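Local structure of arsenic responsive repressor ArsR (Corynebacterium glutamicum ATCC 13032, 6J0E) at residues A51-L63 with R89-R101. The protein is an arsenic-responsive transcriptional repressor of the ArsR family that probably releases its DNA operator when As(III) binds. Sequence-based numbering, arbitrary orientation.
Sequences AAGGCGPVSVNEL and RVPEGRVVLHRVR. With ARS (arsenic), chain C.
Pro-57 packs its CB on Leu-97 CB at 3.6 Å, the two side chains lying at a slant to one another. From the neighbouring strand, Val-90 crosses the ring at about a right angle and brings CG2 against the same proline carbon. With CG anti to its carbonyl carbon (chi1 -51°), Leu-97 divides its methyl groups between two residues: CD1 packs beside the proline ring, while CD2 lies 3.8 Å from Ser-59 CB. Between these contacts the backbones of Val-58 and His-98 pair in antiparallel, hydrogen-bonded fashion, and the bond from His-98 N to Val-58 O is short (2.7 Å) and nearly straight (173°). The reverse bond, from Val-58 N to His-98 O, shares its acceptor with a CA-H...O contact from Pro-57. A water donates to both Val-58 O and Val-96 O. Ser-59 follows as the N-cap of helix 60-67, its OG accepting from Glu-62 N. At the other end, Val-100 CG1 approaches Cys-55 SG to 3.4 Å, next to the bound arsenic; Cys-15 of the second subunit packs on Cys-55. The short strand 58-59 thus edges the beta wing of the winged helix-turn-helix domain, with Val-58 against helix 41-52, and Val-60 and His-98 against helix 71-83.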
loop_
_atom_site.group_PDB
_atom_site.type_symbol
_atom_site.label_atom_id
_atom_site.label_comp_id
_atom_site.label_asym_id
_atom_site.label_seq_id
_atom_site.Cartn_x
_atom_site.Cartn_y
_atom_site.Cartn_z
ATOM N N ALA B 51 12.776 -0.389 -9.751
ATOM C CA ALA B 51 11.889 -1.433 -10.207
ATOM C C ALA B 51 11.862 -1.480 -11.773
ATOM O O ALA B 51 11.845 -2.537 -12.366
ATOM C CB ALA B 51 10.495 -1.193 -9.595
ATOM N N ALA B 52 11.900 -0.332 -12.431
ATOM C CA ALA B 52 11.923 -0.290 -13.887
ATOM C C ALA B 52 13.182 -0.991 -14.440
ATOM O O ALA B 52 13.193 -1.461 -15.561
ATOM C CB ALA B 52 11.761 1.168 -14.374
ATOM N N GLY B 53 14.219 -1.137 -13.626
ATOM C CA GLY B 53 15.362 -1.983 -13.947
ATOM C C GLY B 53 15.330 -3.428 -13.487
ATOM O O GLY B 53 16.370 -4.050 -13.216
ATOM N N GLY B 54 14.165 -3.999 -13.337
ATOM C CA GLY B 54 14.106 -5.391 -12.983
ATOM C C GLY B 54 14.546 -5.634 -11.541
ATOM O O GLY B 54 14.729 -6.786 -11.176
ATOM N N CYS B 55 14.750 -4.557 -10.740
ATOM C CA CYS B 55 15.145 -4.663 -9.333
ATOM C C CYS B 55 16.564 -5.126 -9.077
ATOM O O CYS B 55 16.907 -5.513 -7.950
ATOM C CB CYS B 55 14.152 -5.550 -8.535
ATOM S SG CYS B 55 12.546 -4.742 -8.191
ATOM N N GLY B 56 17.396 -5.032 -10.077
ATOM C CA GLY B 56 18.838 -5.219 -9.866
ATOM C C GLY B 56 19.457 -4.159 -9.025
ATOM O O GLY B 56 18.933 -3.092 -8.945
ATOM N N PRO B 57 20.591 -4.470 -8.413
ATOM C CA PRO B 57 21.322 -3.489 -7.685
ATOM C C PRO B 57 21.875 -2.431 -8.574
ATOM O O PRO B 57 22.352 -2.772 -9.639
ATOM C CB PRO B 57 22.441 -4.359 -6.999
ATOM C CG PRO B 57 22.592 -5.510 -7.856
ATOM C CD PRO B 57 21.178 -5.831 -8.186
ATOM N N VAL B 58 21.776 -1.160 -8.176
ATOM C CA VAL B 58 22.213 -0.007 -8.973
ATOM C C VAL B 58 23.122 0.861 -8.066
ATOM O O VAL B 58 22.868 0.985 -6.871
ATOM C CB VAL B 58 20.926 0.690 -9.497
ATOM C CG1 VAL B 58 21.187 2.001 -10.185
ATOM C CG2 VAL B 58 20.168 -0.245 -10.470
ATOM N N SER B 59 24.166 1.470 -8.627
ATOM C CA SER B 59 24.960 2.476 -7.923
ATOM C C SER B 59 24.330 3.878 -7.845
ATOM O O SER B 59 23.570 4.288 -8.691
ATOM C CB SER B 59 26.330 2.644 -8.570
ATOM O OG SER B 59 26.132 3.234 -9.826
ATOM N N VAL B 60 24.738 4.620 -6.846
ATOM C CA VAL B 60 24.343 6.042 -6.798
ATOM C C VAL B 60 24.660 6.794 -8.093
ATOM O O VAL B 60 23.815 7.550 -8.568
ATOM C CB VAL B 60 24.936 6.728 -5.605
ATOM C CG1 VAL B 60 24.441 8.171 -5.518
ATOM C CG2 VAL B 60 24.522 5.980 -4.374
ATOM N N ASN B 61 25.813 6.589 -8.682
ATOM C CA ASN B 61 26.226 7.252 -9.964
ATOM C C ASN B 61 25.250 6.989 -11.071
ATOM O O ASN B 61 24.889 7.893 -11.786
ATOM C CB ASN B 61 27.566 6.815 -10.493
ATOM C CG ASN B 61 28.636 7.676 -10.010
ATOM O OD1 ASN B 61 28.511 8.241 -8.921
ATOM N ND2 ASN B 61 29.706 7.787 -10.781
ATOM N N GLU B 62 24.770 5.762 -11.155
ATOM C CA GLU B 62 23.831 5.421 -12.196
ATOM C C GLU B 62 22.473 6.124 -11.931
ATOM O O GLU B 62 21.806 6.642 -12.852
ATOM C CB GLU B 62 23.699 3.909 -12.268
ATOM C CG GLU B 62 22.739 3.418 -13.365
ATOM C CD GLU B 62 22.625 1.868 -13.548
ATOM O OE1 GLU B 62 23.349 1.038 -12.935
ATOM O OE2 GLU B 62 21.724 1.468 -14.331
ATOM N N LEU B 63 22.084 6.219 -10.667
ATOM C CA LEU B 63 20.771 6.794 -10.403
ATOM C C LEU B 63 20.859 8.329 -10.601
ATOM O O LEU B 63 19.884 8.957 -10.975
ATOM C CB LEU B 63 20.226 6.542 -8.901
ATOM C CG LEU B 63 19.663 5.135 -8.675
ATOM C CD1 LEU B 63 19.653 4.977 -7.135
ATOM C CD2 LEU B 63 18.320 5.072 -9.426
ATOM N N ARG B 89 22.250 -2.741 0.905
ATOM C CA ARG B 89 23.414 -2.466 0.116
ATOM C C ARG B 89 24.057 -3.826 -0.243
ATOM O O ARG B 89 24.159 -4.732 0.597
ATOM C CB ARG B 89 24.346 -1.578 0.910
ATOM C CG ARG B 89 23.881 -0.171 1.190
ATOM C CD ARG B 89 24.378 0.349 2.531
ATOM N NE ARG B 89 25.851 0.468 2.557
ATOM C CZ ARG B 89 26.564 1.538 2.155
ATOM N NH1 ARG B 89 25.997 2.613 1.656
ATOM N NH2 ARG B 89 27.895 1.503 2.186
ATOM N N VAL B 90 24.562 -3.907 -1.439
ATOM C CA VAL B 90 25.299 -5.137 -1.853
ATOM C C VAL B 90 26.585 -4.688 -2.609
ATOM O O VAL B 90 26.598 -3.705 -3.307
ATOM C CB VAL B 90 24.434 -6.108 -2.632
ATOM C CG1 VAL B 90 23.246 -6.586 -1.746
ATOM C CG2 VAL B 90 24.001 -5.454 -3.902
ATOM N N PRO B 91 27.695 -5.333 -2.344
ATOM C CA PRO B 91 28.981 -4.861 -2.845
ATOM C C PRO B 91 29.205 -5.334 -4.217
ATOM O O PRO B 91 28.753 -6.406 -4.544
ATOM C CB PRO B 91 29.962 -5.659 -1.946
ATOM C CG PRO B 91 29.193 -6.882 -1.520
ATOM C CD PRO B 91 27.874 -6.329 -1.263
ATOM N N GLU B 92 29.890 -4.558 -5.020
ATOM C CA GLU B 92 30.433 -5.068 -6.248
ATOM C C GLU B 92 31.934 -4.701 -6.208
ATOM O O GLU B 92 32.295 -3.570 -6.471
ATOM C CB GLU B 92 29.660 -4.506 -7.453
ATOM C CG GLU B 92 29.720 -5.471 -8.630
ATOM C CD GLU B 92 28.656 -5.233 -9.677
ATOM O OE1 GLU B 92 27.877 -6.180 -9.978
ATOM O OE2 GLU B 92 28.607 -4.095 -10.225
ATOM N N GLY B 93 32.794 -5.622 -5.722
ATOM C CA GLY B 93 34.132 -5.239 -5.393
ATOM C C GLY B 93 34.019 -4.183 -4.269
ATOM O O GLY B 93 33.223 -4.382 -3.269
ATOM N N ARG B 94 34.690 -3.050 -4.422
ATOM C CA ARG B 94 34.552 -1.943 -3.513
ATOM C C ARG B 94 33.478 -0.946 -3.892
ATOM O O ARG B 94 33.303 0.035 -3.161
ATOM C CB ARG B 94 35.857 -1.152 -3.440
ATOM C CG ARG B 94 36.787 -1.851 -2.525
ATOM C CD ARG B 94 38.190 -1.467 -2.809
ATOM N NE ARG B 94 39.009 -2.250 -1.908
ATOM C CZ ARG B 94 40.325 -2.168 -1.858
ATOM N NH1 ARG B 94 40.992 -1.419 -2.724
ATOM N NH2 ARG B 94 40.998 -2.860 -0.960
ATOM N N VAL B 95 32.761 -1.142 -5.003
ATOM C CA VAL B 95 31.668 -0.221 -5.266
ATOM C C VAL B 95 30.394 -0.663 -4.512
ATOM O O VAL B 95 30.042 -1.849 -4.500
ATOM C CB VAL B 95 31.397 -0.179 -6.737
ATOM C CG1 VAL B 95 30.295 0.806 -7.000
ATOM C CG2 VAL B 95 32.691 0.256 -7.419
ATOM N N VAL B 96 29.702 0.291 -3.899
ATOM C CA VAL B 96 28.442 -0.027 -3.164
ATOM C C VAL B 96 27.238 0.125 -4.120
ATOM O O VAL B 96 27.038 1.205 -4.673
ATOM C CB VAL B 96 28.210 0.932 -2.015
ATOM C CG1 VAL B 96 26.816 0.704 -1.400
ATOM C CG2 VAL B 96 29.271 0.799 -0.885
ATOM N N LEU B 97 26.435 -0.965 -4.297
ATOM C CA LEU B 97 25.159 -0.891 -5.060
ATOM C C LEU B 97 23.981 -0.921 -4.071
ATOM O O LEU B 97 24.094 -1.390 -2.944
ATOM C CB LEU B 97 25.005 -2.014 -5.970
ATOM C CG LEU B 97 26.238 -2.239 -6.880
ATOM C CD1 LEU B 97 26.040 -3.483 -7.677
ATOM C CD2 LEU B 97 26.469 -1.021 -7.685
ATOM N N HIS B 98 22.822 -0.402 -4.514
ATOM C CA HIS B 98 21.605 -0.504 -3.695
ATOM C C HIS B 98 20.576 -1.333 -4.380
ATOM O O HIS B 98 20.405 -1.227 -5.586
ATOM C CB HIS B 98 21.111 0.915 -3.550
ATOM C CG HIS B 98 21.757 1.602 -2.425
ATOM N ND1 HIS B 98 22.893 2.281 -2.570
ATOM C CD2 HIS B 98 21.423 1.695 -1.109
ATOM C CE1 HIS B 98 23.277 2.795 -1.421
ATOM N NE2 HIS B 98 22.349 2.527 -0.518
ATOM N N ARG B 99 19.905 -2.224 -3.632
ATOM C CA ARG B 99 18.864 -3.019 -4.243
ATOM C C ARG B 99 17.620 -2.994 -3.347
ATOM O O ARG B 99 17.665 -3.074 -2.102
ATOM C CB ARG B 99 19.250 -4.454 -4.499
ATOM C CG ARG B 99 19.890 -5.044 -3.312
ATOM C CD ARG B 99 19.701 -6.605 -3.293
ATOM N NE ARG B 99 20.131 -6.996 -1.961
ATOM C CZ ARG B 99 20.435 -8.215 -1.559
ATOM N NH1 ARG B 99 20.348 -9.236 -2.380
ATOM N NH2 ARG B 99 20.857 -8.366 -0.321
ATOM N N VAL B 100 16.522 -2.923 -4.024
ATOM C CA VAL B 100 15.252 -3.022 -3.352
ATOM C C VAL B 100 15.079 -4.387 -2.657
ATOM O O VAL B 100 15.485 -5.469 -3.102
ATOM C CB VAL B 100 14.115 -2.685 -4.279
ATOM C CG1 VAL B 100 13.842 -3.784 -5.197
ATOM C CG2 VAL B 100 12.897 -2.362 -3.407
ATOM N N ARG B 101 14.534 -4.315 -1.484
ATOM C CA ARG B 101 14.104 -5.500 -0.718
ATOM C C ARG B 101 12.543 -5.642 -0.862
ATOM O O ARG B 101 11.765 -4.776 -0.517
ATOM C CB ARG B 101 14.528 -5.312 0.727
ATOM C CG ARG B 101 16.040 -5.339 1.035
ATOM C CD ARG B 101 16.775 -6.624 0.684
ATOM N NE ARG B 101 16.323 -7.773 1.489
ATOM C CZ ARG B 101 17.080 -8.717 2.029
ATOM N NH1 ARG B 101 18.390 -8.581 1.990
ATOM N NH2 ARG B 101 16.503 -9.748 2.687
HETATM AS AS ARS C . 11.409 -5.561 -10.020
HETATM O O HOH W 1 24.177 2.542 -4.602
#